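Local coordinates for amphiphysin (Drosophila melanogaster, PDB 1URU), which forms a crescent-shaped BAR-domain dimer that senses or binds curved membranes and probably acts in endocytosis, at residues L43-R48 against A195-R200; A73-M78 against A101-W106; S80-Y85 against D93-Q98; I143-Q148 against R180-L185; Q153-N158 against K167-R172. All blocks are in the same frame, centred on the assembly; numbering follows the deposited sequence.

The five contacts sample the three-helix bundle of one BAR subunit, from the end paired with the second subunit to the distal tip. Contacts 2 and 3 both join helix 35-84 to helix 92-156 and are neighbours, their centres 11 Å apart; the second subunit touches both. Contact 1, where helix 35-84 meets helix 172-239, lies nearer the chain's middle, its centre 41 Å from that of contact 2, and it too touches the second subunit. Contacts 4 and 5 continue along the arm, with centres 17 Å apart, where no other chain of the assembly touches their segments. The centres of contacts 3 and 5 are 88 Å apart, a measure of how far one subunit's bundle extends.

Contact 1 (L43-R48 against A195-R200); sequences LNNFNR and ALYDSR
Tyr197 carries its CG opposite the backbone N (chi1 -167°) and Asn45 keeps its CG beside the backbone N, and these two torsions lay the phenol ring of one helix against the amide of the other. The site belongs to the three-helix bundle of the BAR domain: the segments 43-48 and 195-200, of helices 35-84 and 172-239, cross at 44°, while Met131 and Gln127 of helix 92-156 back Phe46 and Leu196. The amide plane of Asn45 is within 14° of the ring plane, a stacked pair, and Asn45 CB makes a CH-pi contact over the face, 3.9 Å from the ring centroid. Arg200 comes to the opposite face, its NE 3.4 Å above the plane of the Tyr197 ring and over the centre. The same NE donates to the backbone O of Tyr197 at 2.8 Å, which helps hold the guanidinium where it lies over the ring. Further along, Arg200 makes a salt bridge with Glu86 of the second subunit, so the layered group reaches into the dimer interface. Replacing Tyr197 with an alanine would probably leave the Asn45 amide and the Arg200 guanidinium without the ring between them and Arg48 without the hydroxyl it weakly bonds. A smaller apolar touch, Phe46 CE1 to Leu196 CD2 at 4.1 Å, lies at the edge of the phenylalanine ring. At the phenol's end, Arg48 NH2 donates two weak bonds, one to Tyr197 OH at 2.9 Å and one to Asn45 OD1 at 3.3 Å.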
# COMPACT_ATOMS: atom_id res chain seq x y z
N LEU A 43 36.39 11.14 -6.10
CA LEU A 43 35.58 10.45 -7.08
C LEU A 43 34.87 9.23 -6.53
O LEU A 43 33.73 9.00 -6.88
CB LEU A 43 36.44 9.98 -8.26
CG LEU A 43 36.88 11.01 -9.28
CD1 LEU A 43 37.41 10.28 -10.51
CD2 LEU A 43 35.74 11.93 -9.67
N ASN A 44 35.54 8.43 -5.70
CA ASN A 44 34.94 7.21 -5.18
C ASN A 44 33.80 7.58 -4.30
O ASN A 44 32.78 6.91 -4.31
CB ASN A 44 35.93 6.37 -4.38
CG ASN A 44 36.98 5.72 -5.26
OD1 ASN A 44 37.01 5.92 -6.49
ND2 ASN A 44 37.88 4.97 -4.63
N ASN A 45 33.98 8.66 -3.55
CA ASN A 45 32.98 9.17 -2.63
C ASN A 45 31.77 9.72 -3.35
O ASN A 45 30.69 9.68 -2.82
CB ASN A 45 33.57 10.31 -1.79
CG ASN A 45 34.51 9.82 -0.70
OD1 ASN A 45 34.65 8.62 -0.46
ND2 ASN A 45 35.17 10.78 -0.04
N PHE A 46 31.97 10.24 -4.55
CA PHE A 46 30.92 10.92 -5.28
C PHE A 46 30.08 9.90 -6.03
O PHE A 46 28.84 9.98 -6.04
CB PHE A 46 31.55 11.93 -6.26
CG PHE A 46 30.66 12.29 -7.40
CD1 PHE A 46 29.69 13.26 -7.26
CD2 PHE A 46 30.78 11.65 -8.62
CE1 PHE A 46 28.88 13.60 -8.31
CE2 PHE A 46 29.96 11.98 -9.67
CZ PHE A 46 29.00 12.96 -9.51
N ASN A 47 30.77 8.96 -6.67
CA ASN A 47 30.15 7.79 -7.27
C ASN A 47 29.26 7.07 -6.26
O ASN A 47 28.15 6.68 -6.60
CB ASN A 47 31.23 6.81 -7.76
CG ASN A 47 31.90 7.26 -9.04
OD1 ASN A 47 31.38 8.07 -9.80
ND2 ASN A 47 33.06 6.70 -9.29
N ARG A 48 29.76 6.91 -5.04
CA ARG A 48 29.01 6.26 -3.96
C ARG A 48 27.86 7.12 -3.45
O ARG A 48 26.80 6.60 -3.07
CB ARG A 48 29.92 5.91 -2.77
CG ARG A 48 30.60 4.53 -2.86
CD ARG A 48 31.69 4.23 -1.78
NE ARG A 48 32.10 5.43 -1.04
CZ ARG A 48 31.55 5.87 0.09
NH1 ARG A 48 30.55 5.21 0.68
NH2 ARG A 48 31.99 7.00 0.63
N ALA A 195 32.82 19.47 -1.11
CA ALA A 195 31.73 20.35 -0.73
C ALA A 195 30.40 19.63 -0.88
O ALA A 195 29.61 19.67 0.04
CB ALA A 195 31.75 21.63 -1.60
N LEU A 196 30.19 18.98 -2.02
CA LEU A 196 28.96 18.23 -2.33
C LEU A 196 28.81 17.00 -1.46
O LEU A 196 27.70 16.65 -1.05
CB LEU A 196 28.94 17.80 -3.81
CG LEU A 196 27.82 16.87 -4.38
CD1 LEU A 196 26.39 17.35 -4.08
CD2 LEU A 196 28.00 16.72 -5.88
N TYR A 197 29.92 16.34 -1.20
CA TYR A 197 29.95 15.19 -0.33
C TYR A 197 29.51 15.55 1.08
O TYR A 197 28.83 14.77 1.74
CB TYR A 197 31.36 14.58 -0.31
CG TYR A 197 31.39 13.22 0.32
CD1 TYR A 197 30.61 12.18 -0.20
CD2 TYR A 197 32.15 12.97 1.46
CE1 TYR A 197 30.60 10.91 0.39
CE2 TYR A 197 32.16 11.71 2.05
CZ TYR A 197 31.38 10.68 1.51
OH TYR A 197 31.37 9.44 2.09
N ASP A 198 29.89 16.73 1.55
CA ASP A 198 29.54 17.13 2.90
C ASP A 198 28.08 17.52 2.99
O ASP A 198 27.43 17.20 3.96
CB ASP A 198 30.46 18.25 3.38
CG ASP A 198 31.89 17.77 3.56
OD1 ASP A 198 32.05 16.60 4.01
OD2 ASP A 198 32.91 18.47 3.27
N SER A 199 27.56 18.16 1.95
CA SER A 199 26.12 18.40 1.84
C SER A 199 25.26 17.16 2.14
O SER A 199 24.14 17.31 2.61
CB SER A 199 25.75 18.95 0.46
OG SER A 199 25.95 17.97 -0.54
N ARG A 200 25.78 15.96 1.91
CA ARG A 200 25.02 14.71 2.13
C ARG A 200 24.33 14.59 3.50
O ARG A 200 23.24 14.05 3.58
CB ARG A 200 25.87 13.45 1.83
CG ARG A 200 26.54 12.79 3.04
CD ARG A 200 27.71 11.85 2.74
NE ARG A 200 28.95 12.44 3.28
CZ ARG A 200 29.68 11.93 4.28
NH1 ARG A 200 29.38 10.77 4.84
NH2 ARG A 200 30.76 12.59 4.68

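Contact 2 (A73-M78 against A101-W106); sequences ASKTLM and ASESLW
Helices 35-84 and 92-156 run antiparallel through this contact, and their backbones come nearest at Lys75 and Glu103, whose CA atoms are 6.7 Å apart. On the outer side these two side chains lie across each other. The aliphatic part of the lysine does the touching: Lys75 CG is 3.8 Å from Glu103 CD, and Lys75 CE is 3.8 Å from Glu103 OE1. The lysine chain bends from chi2 onward and turns NZ away from the carboxylate, leaving Lys75 NZ 5.2 Å from Glu103 OE1, while a long, weak ion pair links it to Asp79. On the inner side Ser74 CB sits over one face of the Trp106 indole, 3.7 Å above its plane and toward the rim. Ser74 OG comes within 3.5 Å of Trp106 NE1, obliquely to the indole, without a hydrogen bond. Phe218 of helix 172-239 meets the same indole edge-to-face, and Tyr63 of the second subunit packs on Ser74. A leucine in place of Glu103 would probably leave the lysine's ammonium with one acidic neighbour fewer, Asp79 remaining only at long range. As an example of how a helix pair grades from core to surface, the contact implies van der Waals packing inside and, outside, probably a weak attraction between opposite charges that are not in contact.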
# COMPACT_ATOMS: atom_id res chain seq x y z
N ALA A 73 -7.27 1.63 -2.14
CA ALA A 73 -7.90 0.40 -1.70
C ALA A 73 -8.60 0.58 -0.37
O ALA A 73 -9.63 -0.02 -0.15
CB ALA A 73 -6.88 -0.73 -1.60
N SER A 74 -8.07 1.44 0.49
CA SER A 74 -8.66 1.71 1.79
C SER A 74 -10.00 2.43 1.62
O SER A 74 -10.91 2.30 2.45
CB SER A 74 -7.71 2.57 2.62
OG SER A 74 -8.26 2.91 3.89
N LYS A 75 -10.10 3.16 0.51
CA LYS A 75 -11.23 4.01 0.17
C LYS A 75 -12.35 3.13 -0.34
O LYS A 75 -13.47 3.21 0.17
CB LYS A 75 -10.79 5.02 -0.90
CG LYS A 75 -11.63 6.32 -1.04
CD LYS A 75 -12.98 6.07 -1.70
CE LYS A 75 -13.45 7.24 -2.55
NZ LYS A 75 -14.18 6.73 -3.78
N THR A 76 -12.07 2.29 -1.32
CA THR A 76 -13.11 1.39 -1.84
C THR A 76 -13.55 0.38 -0.78
O THR A 76 -14.68 -0.11 -0.85
CB THR A 76 -12.66 0.61 -3.09
OG1 THR A 76 -11.61 -0.29 -2.75
CG2 THR A 76 -12.08 1.52 -4.16
N LEU A 77 -12.68 0.06 0.18
CA LEU A 77 -13.03 -0.88 1.26
C LEU A 77 -13.89 -0.19 2.27
O LEU A 77 -14.81 -0.78 2.79
CB LEU A 77 -11.79 -1.47 1.98
CG LEU A 77 -12.03 -2.29 3.25
CD1 LEU A 77 -12.86 -3.50 2.94
CD2 LEU A 77 -10.74 -2.72 3.91
N MSE A 78 -13.57 1.05 2.57
CA MSE A 78 -14.35 1.80 3.57
C MSE A 78 -15.71 2.16 3.00
O MSE A 78 -16.68 2.25 3.72
CB MSE A 78 -13.57 3.03 4.04
CG MSE A 78 -12.39 2.64 4.91
SE MSE A 78 -12.92 1.61 6.56
CE MSE A 78 -14.04 2.96 7.30
N ALA A 101 -12.96 11.43 7.38
CA ALA A 101 -11.77 11.92 8.06
C ALA A 101 -10.51 11.17 7.60
O ALA A 101 -9.45 11.79 7.42
CB ALA A 101 -11.95 11.79 9.57
N SER A 102 -10.65 9.86 7.43
CA SER A 102 -9.58 8.98 6.97
C SER A 102 -9.15 9.27 5.53
O SER A 102 -7.96 9.27 5.22
CB SER A 102 -10.02 7.53 7.08
OG SER A 102 -8.96 6.66 6.74
N GLU A 103 -10.12 9.49 4.65
CA GLU A 103 -9.81 9.80 3.25
C GLU A 103 -8.86 10.98 3.16
O GLU A 103 -7.99 11.00 2.29
CB GLU A 103 -11.09 10.10 2.45
CG GLU A 103 -11.85 8.86 1.99
CD GLU A 103 -13.00 9.18 1.04
OE1 GLU A 103 -12.81 9.96 0.08
OE2 GLU A 103 -14.12 8.66 1.25
N SER A 104 -9.05 11.95 4.04
CA SER A 104 -8.27 13.18 4.05
C SER A 104 -6.89 13.02 4.62
O SER A 104 -5.96 13.61 4.11
CB SER A 104 -9.00 14.24 4.85
OG SER A 104 -10.19 14.60 4.17
N LEU A 105 -6.74 12.23 5.68
CA LEU A 105 -5.41 11.96 6.23
C LEU A 105 -4.57 11.24 5.18
O LEU A 105 -3.40 11.56 4.98
CB LEU A 105 -5.47 11.09 7.46
CG LEU A 105 -6.14 11.71 8.67
CD1 LEU A 105 -6.34 10.65 9.74
CD2 LEU A 105 -5.32 12.84 9.22
N TRP A 106 -5.18 10.27 4.51
CA TRP A 106 -4.49 9.53 3.48
C TRP A 106 -4.06 10.50 2.38
O TRP A 106 -3.02 10.31 1.76
CB TRP A 106 -5.37 8.43 2.88
CG TRP A 106 -5.29 7.06 3.55
CD1 TRP A 106 -6.17 6.54 4.48
CD2 TRP A 106 -4.31 6.03 3.32
NE1 TRP A 106 -5.79 5.26 4.83
CE2 TRP A 106 -4.66 4.93 4.14
CE3 TRP A 106 -3.18 5.93 2.51
CZ2 TRP A 106 -3.91 3.73 4.15
CZ3 TRP A 106 -2.43 4.74 2.52
CH2 TRP A 106 -2.81 3.66 3.34

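Contact 3 (S80-Y85 against D93-Q98); sequences SVCEIY and DALQAQ
Leu95 pushes one methyl, CD2, toward two residues of the facing helix and Tyr85, the first residue beyond its end, and the way those three are turned sets the shape of the contact. Tyr85 is the largest of them: with its side chain swung away from the backbone N (chi1 -159°), the root of its ring comes to the methyl, Tyr85 CG lying 3.6 Å from Leu95 CD2. The approach is oblique to the ring. From the preceding turn Cys82 brings its sulfur to within 4.0 Å of the same methyl, SG to Leu95 CD2, and Val81 adds a looser touch, CG1 to Leu95 CD2 at 4.3 Å. The leucine methyl is therefore seated among a thiol, a valine branch and an aromatic ring, all of them buried.

Beside this cluster Gln96 bends at chi2 and lays its amide against Cys82, with NE2 3.4 Å from Cys82 CB, a van der Waals contact at the flank. The polar end of Tyr85 is satisfied elsewhere, its OH hydrogen-bonded to Ser90 O in the loop, and Trp89 meets its ring. Leu229 and Leu236 of helix 172-239 pack on Leu95 and Tyr85, while Leu208 of the second subunit packs on Val81 and Arg55 of that subunit forms a salt bridge with Glu83.

The helix segments stand 10.0 Å apart and run antiparallel at 170°, just before and after the short loop that joins helices 35-84 and 92-156. This is an antiparallel helical hairpin, closed by apolar side chains and built into the coiled-coil dimer of the BAR fold.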
# COMPACT_ATOMS: atom_id res chain seq x y z
N SER A 80 -17.29 0.23 1.19
CA SER A 80 -18.02 -1.02 1.43
C SER A 80 -18.52 -1.14 2.84
O SER A 80 -19.65 -1.56 3.04
CB SER A 80 -17.15 -2.22 1.19
OG SER A 80 -17.37 -2.66 -0.11
N VAL A 81 -17.67 -0.85 3.81
CA VAL A 81 -18.04 -0.95 5.20
C VAL A 81 -19.20 0.00 5.42
O VAL A 81 -20.17 -0.34 6.11
CB VAL A 81 -16.90 -0.57 6.15
CG1 VAL A 81 -17.42 -0.50 7.57
CG2 VAL A 81 -15.74 -1.55 6.06
N CYS A 82 -19.11 1.19 4.82
CA CYS A 82 -20.16 2.19 4.93
C CYS A 82 -21.45 1.67 4.27
O CYS A 82 -22.52 1.85 4.82
CB CYS A 82 -19.72 3.53 4.36
SG CYS A 82 -18.54 4.46 5.41
N GLU A 83 -21.34 0.98 3.14
CA GLU A 83 -22.52 0.42 2.44
C GLU A 83 -23.27 -0.68 3.24
O GLU A 83 -24.50 -0.67 3.32
CB GLU A 83 -22.12 -0.15 1.06
CG GLU A 83 -23.29 -0.65 0.20
CD GLU A 83 -23.49 -2.18 0.24
OE1 GLU A 83 -24.23 -2.68 1.14
OE2 GLU A 83 -22.94 -2.91 -0.64
N ILE A 84 -22.52 -1.62 3.81
CA ILE A 84 -23.07 -2.80 4.47
C ILE A 84 -23.53 -2.51 5.90
O ILE A 84 -24.23 -3.32 6.51
CB ILE A 84 -22.00 -3.93 4.46
CG1 ILE A 84 -22.62 -5.27 4.85
CG2 ILE A 84 -20.81 -3.60 5.40
CD1 ILE A 84 -21.84 -6.45 4.38
N TYR A 85 -23.09 -1.38 6.44
CA TYR A 85 -23.49 -0.89 7.73
C TYR A 85 -24.70 -0.06 7.42
O TYR A 85 -24.66 0.80 6.55
CB TYR A 85 -22.40 0.01 8.29
CG TYR A 85 -22.38 0.22 9.77
CD1 TYR A 85 -21.33 -0.26 10.54
CD2 TYR A 85 -23.37 0.95 10.40
CE1 TYR A 85 -21.28 -0.04 11.89
CE2 TYR A 85 -23.33 1.17 11.75
CZ TYR A 85 -22.28 0.67 12.49
OH TYR A 85 -22.23 0.90 13.83
N ASP A 93 -23.96 7.41 11.20
CA ASP A 93 -23.54 8.71 10.65
C ASP A 93 -22.12 8.99 11.11
O ASP A 93 -21.30 9.56 10.37
CB ASP A 93 -24.47 9.85 11.09
CG ASP A 93 -25.91 9.66 10.64
OD1 ASP A 93 -26.18 9.33 9.46
OD2 ASP A 93 -26.85 9.85 11.44
N ALA A 94 -21.85 8.58 12.36
CA ALA A 94 -20.51 8.61 12.95
C ALA A 94 -19.51 7.81 12.11
O ALA A 94 -18.36 8.18 12.04
CB ALA A 94 -20.53 8.08 14.36
N LEU A 95 -19.97 6.73 11.47
CA LEU A 95 -19.10 5.89 10.66
C LEU A 95 -18.79 6.60 9.37
O LEU A 95 -17.62 6.69 8.99
CB LEU A 95 -19.79 4.57 10.33
CG LEU A 95 -19.05 3.59 9.43
CD1 LEU A 95 -18.10 2.78 10.26
CD2 LEU A 95 -20.02 2.68 8.73
N GLN A 96 -19.82 7.10 8.70
CA GLN A 96 -19.62 7.90 7.50
C GLN A 96 -18.58 8.95 7.79
O GLN A 96 -17.67 9.14 7.00
CB GLN A 96 -20.90 8.61 7.09
CG GLN A 96 -22.04 7.72 6.69
CD GLN A 96 -21.77 6.94 5.41
OE1 GLN A 96 -21.22 7.47 4.45
NE2 GLN A 96 -22.18 5.67 5.40
N ALA A 97 -18.69 9.58 8.96
CA ALA A 97 -17.89 10.75 9.30
C ALA A 97 -16.42 10.42 9.51
O ALA A 97 -15.52 11.09 8.98
CB ALA A 97 -18.45 11.41 10.55
N GLN A 98 -16.19 9.37 10.28
CA GLN A 98 -14.85 8.99 10.67
C GLN A 98 -14.12 8.36 9.49
O GLN A 98 -12.90 8.35 9.41
CB GLN A 98 -14.93 8.03 11.85
CG GLN A 98 -13.82 8.23 12.85
CD GLN A 98 -14.04 9.38 13.78
OE1 GLN A 98 -15.16 9.67 14.16
NE2 GLN A 98 -12.96 10.03 14.18

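Contact 4 (I143-Q148 against R180-L185); sequences IDYDGQ and RTYEIL
Tyr145 meets Tyr182 in the outer arm of the BAR three-helix bundle, where helices 92-156 and 172-239 run antiparallel and no second subunit reaches. Along segment 143-148 Tyr145 is the residue that makes the contact. Its chi1 of 160° sets CG trans to N, and Tyr182 adopts a similar torsion, which sends both rings into the gap between helices whose nearest CA atoms, those of Tyr145 and Tyr182, are 7.5 Å apart. The ring centroids are 5.9 Å apart with the planes at 36°, so the rings meet obliquely. The side chains as a whole cross at about a right angle. Ala178 and Arg179 touch Tyr145 from the opposing helix, while Arg138 and Leu142 touch Tyr182, which is the more buried of the two. One turn further on, Gln148 carries the seam outward by packing on Leu175 and Ala178. The interface is thus slender, two tyrosines bridging the gap between the backbones, and it is made of carbon contacts. Those contacts fall on one side of each ring: Tyr145 CD2 and Tyr182 CD2 lie 3.9 Å apart, whereas the Tyr145 OH and Tyr182 OH diverge to 8.3 Å.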
# COMPACT_ATOMS: atom_id res chain seq x y z
N ILE A 143 43.86 14.29 -20.40
CA ILE A 143 44.55 13.48 -21.44
C ILE A 143 44.87 14.26 -22.74
O ILE A 143 45.66 13.79 -23.56
CB ILE A 143 43.79 12.17 -21.80
CG1 ILE A 143 42.62 12.49 -22.76
CG2 ILE A 143 43.42 11.37 -20.52
CD1 ILE A 143 41.60 11.38 -22.93
N ASP A 144 44.22 15.41 -22.94
CA ASP A 144 44.51 16.29 -24.07
C ASP A 144 45.78 17.09 -23.74
O ASP A 144 46.62 17.30 -24.61
CB ASP A 144 43.31 17.21 -24.33
CG ASP A 144 43.51 18.13 -25.55
OD1 ASP A 144 43.27 19.36 -25.41
OD2 ASP A 144 43.87 17.74 -26.69
N TYR A 145 45.90 17.50 -22.48
CA TYR A 145 47.00 18.33 -22.00
C TYR A 145 48.29 17.53 -21.89
O TYR A 145 49.33 18.01 -22.33
CB TYR A 145 46.63 18.97 -20.65
CG TYR A 145 47.75 19.48 -19.75
CD1 TYR A 145 48.88 20.13 -20.26
CD2 TYR A 145 47.65 19.36 -18.36
CE1 TYR A 145 49.89 20.61 -19.40
CE2 TYR A 145 48.64 19.83 -17.49
CZ TYR A 145 49.76 20.46 -18.01
OH TYR A 145 50.72 20.93 -17.14
N ASP A 146 48.21 16.33 -21.31
CA ASP A 146 49.35 15.40 -21.28
C ASP A 146 49.66 14.95 -22.72
O ASP A 146 50.82 14.72 -23.06
CB ASP A 146 49.08 14.18 -20.36
CG ASP A 146 49.51 14.41 -18.89
OD1 ASP A 146 50.52 15.11 -18.63
OD2 ASP A 146 48.91 13.90 -17.91
N GLY A 147 48.63 14.85 -23.56
CA GLY A 147 48.80 14.46 -24.95
C GLY A 147 49.52 15.50 -25.78
O GLY A 147 49.96 15.20 -26.90
N GLN A 148 49.63 16.73 -25.26
CA GLN A 148 50.37 17.83 -25.90
C GLN A 148 51.70 18.14 -25.23
O GLN A 148 52.56 18.75 -25.86
CB GLN A 148 49.51 19.09 -25.93
CG GLN A 148 48.38 19.00 -26.91
CD GLN A 148 47.60 20.28 -27.00
OE1 GLN A 148 48.15 21.31 -27.41
NE2 GLN A 148 46.33 20.24 -26.62
N ARG A 180 45.94 25.95 -18.88
CA ARG A 180 45.09 26.95 -18.22
C ARG A 180 43.69 26.36 -18.03
O ARG A 180 43.11 26.43 -16.95
CB ARG A 180 45.03 28.25 -19.05
CG ARG A 180 44.15 29.41 -18.46
CD ARG A 180 44.95 30.53 -17.72
NE ARG A 180 44.22 31.18 -16.61
CZ ARG A 180 44.77 32.05 -15.73
NH1 ARG A 180 46.06 32.37 -15.81
NH2 ARG A 180 44.03 32.59 -14.76
N THR A 181 43.19 25.72 -19.08
CA THR A 181 41.83 25.18 -19.13
C THR A 181 41.65 23.99 -18.17
O THR A 181 40.61 23.84 -17.54
CB THR A 181 41.46 24.82 -20.62
OG1 THR A 181 40.06 24.99 -20.84
CG2 THR A 181 41.71 23.35 -20.97
N TYR A 182 42.67 23.14 -18.06
CA TYR A 182 42.65 22.01 -17.13
C TYR A 182 42.77 22.47 -15.67
O TYR A 182 42.05 21.98 -14.81
CB TYR A 182 43.78 21.03 -17.45
CG TYR A 182 43.96 20.03 -16.34
CD1 TYR A 182 42.99 19.08 -16.08
CD2 TYR A 182 45.08 20.06 -15.50
CE1 TYR A 182 43.13 18.18 -15.05
CE2 TYR A 182 45.22 19.15 -14.47
CZ TYR A 182 44.24 18.22 -14.26
OH TYR A 182 44.34 17.31 -13.24
N GLU A 183 43.71 23.40 -15.43
CA GLU A 183 43.99 23.98 -14.11
C GLU A 183 42.70 24.47 -13.46
O GLU A 183 42.39 24.08 -12.35
CB GLU A 183 44.99 25.17 -14.19
CG GLU A 183 46.49 24.86 -14.09
CD GLU A 183 47.37 26.12 -14.28
OE1 GLU A 183 46.79 27.25 -14.32
OE2 GLU A 183 48.64 26.00 -14.39
N ILE A 184 41.95 25.30 -14.16
CA ILE A 184 40.74 25.89 -13.56
C ILE A 184 39.73 24.79 -13.20
O ILE A 184 39.15 24.84 -12.12
CB ILE A 184 40.09 27.02 -14.43
CG1 ILE A 184 38.90 27.67 -13.71
CG2 ILE A 184 39.58 26.49 -15.76
CD1 ILE A 184 39.17 28.22 -12.25
N LEU A 185 39.55 23.82 -14.09
CA LEU A 185 38.61 22.73 -13.87
C LEU A 185 39.02 21.83 -12.70
O LEU A 185 38.24 21.63 -11.79
CB LEU A 185 38.48 21.86 -15.13
CG LEU A 185 37.22 21.88 -15.99
CD1 LEU A 185 37.04 20.51 -16.61
CD2 LEU A 185 35.96 22.27 -15.22

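Contact 5 (Q153-N158 against K167-R172); sequences QNLQAN and KLTKGR
Leu155 and Thr169 form the packed half of this contact at the far tip of the BAR arm, where helix 92-156 ends and a loop leads to helix 172-239. The backbones are closest here, the CA atoms of Leu155 and Thr169 being 7.0 Å apart. A chi1 of -151° directs the branch of Leu155 away from its own amide nitrogen and carries CD1 across to the methyl of the threonine. The two side chains meet obliquely and through methyl groups alone, Leu155 CD1 to Thr169 CG2. With chi1 at 63°, the threonine offers that methyl to the leucine and leaves OG1 to a weak hydrogen bond with Val166 O. Phe152, one turn before the end of the helix, also touches Thr169, and Asn160 touches it from the loop. Leu168 stays a little farther off, its CB 4.6 Å from Leu155 CD1.

The other half is loose and lies toward solvent. It rests on two long polar side chains at the rim, Gln156 from the last turn of helix 92-156 and Arg172 from the first turn of helix 172-239. Gly171 takes the N-cap position of that helix, and Arg172 starts the helix proper. The arginine packs on Phe152 and directs the edge of its guanidinium at Gln156, yet the pair stays beyond bonding distance: Arg172 NH1 is 4.4 Å from Gln156 OE1.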
# COMPACT_ATOMS: atom_id res chain seq x y z
N GLN A 153 57.12 18.00 -26.29
CA GLN A 153 58.45 17.65 -25.80
C GLN A 153 59.31 16.97 -26.88
O GLN A 153 60.53 17.17 -26.90
CB GLN A 153 58.37 16.76 -24.56
CG GLN A 153 58.27 17.56 -23.26
CD GLN A 153 58.08 16.68 -22.02
OE1 GLN A 153 57.50 15.60 -22.10
NE2 GLN A 153 58.56 17.16 -20.88
N ASN A 154 58.68 16.17 -27.75
CA ASN A 154 59.34 15.62 -28.95
C ASN A 154 59.09 16.48 -30.22
O ASN A 154 59.16 15.99 -31.36
CB ASN A 154 59.05 14.10 -29.14
CG ASN A 154 57.65 13.78 -29.72
OD1 ASN A 154 56.88 14.66 -30.10
ND2 ASN A 154 57.34 12.48 -29.80
N LEU A 155 58.75 17.75 -29.99
CA LEU A 155 58.88 18.83 -30.96
C LEU A 155 60.14 19.64 -30.59
O LEU A 155 60.90 20.03 -31.48
CB LEU A 155 57.62 19.72 -30.94
CG LEU A 155 57.15 20.48 -32.20
CD1 LEU A 155 58.22 21.43 -32.71
CD2 LEU A 155 56.69 19.54 -33.33
N GLN A 156 60.32 19.88 -29.28
CA GLN A 156 61.53 20.50 -28.70
C GLN A 156 62.77 19.68 -29.03
O GLN A 156 63.82 20.23 -29.36
CB GLN A 156 61.42 20.61 -27.15
CG GLN A 156 60.74 21.89 -26.61
CD GLN A 156 60.46 21.85 -25.08
OE1 GLN A 156 60.49 22.90 -24.41
NE2 GLN A 156 60.17 20.67 -24.55
N ALA A 157 62.65 18.35 -28.94
CA ALA A 157 63.77 17.46 -29.18
C ALA A 157 64.12 17.38 -30.68
O ALA A 157 65.11 17.96 -31.13
CB ALA A 157 63.48 16.05 -28.60
N ASN A 158 63.27 16.69 -31.46
CA ASN A 158 63.58 16.31 -32.86
C ASN A 158 63.95 17.47 -33.80
O ASN A 158 64.86 17.32 -34.63
CB ASN A 158 62.40 15.53 -33.50
CG ASN A 158 62.37 14.04 -33.10
OD1 ASN A 158 63.39 13.48 -32.66
ND2 ASN A 158 61.21 13.41 -33.24
N LYS A 167 57.06 28.63 -36.49
CA LYS A 167 55.73 28.86 -35.91
C LYS A 167 55.07 27.55 -35.41
O LYS A 167 53.98 27.58 -34.85
CB LYS A 167 54.83 29.61 -36.91
CG LYS A 167 55.42 30.95 -37.35
CD LYS A 167 54.48 32.14 -37.11
CE LYS A 167 55.24 33.48 -37.29
NZ LYS A 167 54.38 34.61 -37.80
N LEU A 168 55.75 26.41 -35.61
CA LEU A 168 55.31 25.09 -35.15
C LEU A 168 55.47 24.92 -33.63
O LEU A 168 54.60 24.34 -32.99
CB LEU A 168 56.03 23.94 -35.91
CG LEU A 168 55.88 23.85 -37.45
CD1 LEU A 168 57.02 23.06 -38.13
CD2 LEU A 168 54.52 23.26 -37.87
N THR A 169 56.56 25.43 -33.05
CA THR A 169 56.72 25.45 -31.59
C THR A 169 56.00 26.63 -30.94
O THR A 169 56.18 26.86 -29.75
CB THR A 169 58.20 25.49 -31.13
OG1 THR A 169 58.81 26.71 -31.58
CG2 THR A 169 59.02 24.39 -31.72
N LYS A 170 55.24 27.40 -31.70
CA LYS A 170 54.29 28.32 -31.11
C LYS A 170 52.87 27.74 -31.24
O LYS A 170 51.90 28.45 -31.45
CB LYS A 170 54.45 29.71 -31.70
CG LYS A 170 55.89 30.23 -31.62
CD LYS A 170 56.11 31.46 -32.51
CE LYS A 170 57.35 31.29 -33.41
NZ LYS A 170 57.64 32.48 -34.26
N GLY A 171 52.81 26.41 -31.18
CA GLY A 171 51.69 25.68 -30.60
C GLY A 171 52.03 25.42 -29.13
O GLY A 171 51.32 24.68 -28.44
N ARG A 172 53.13 26.01 -28.66
CA ARG A 172 53.37 26.29 -27.24
C ARG A 172 52.25 27.15 -26.64
O ARG A 172 51.93 27.00 -25.47
CB ARG A 172 54.72 27.01 -27.04
CG ARG A 172 55.07 27.39 -25.59
CD ARG A 172 56.13 28.51 -25.42
NE ARG A 172 57.48 28.17 -25.88
CZ ARG A 172 58.28 27.19 -25.38
NH1 ARG A 172 57.88 26.38 -24.40
NH2 ARG A 172 59.50 27.01 -25.89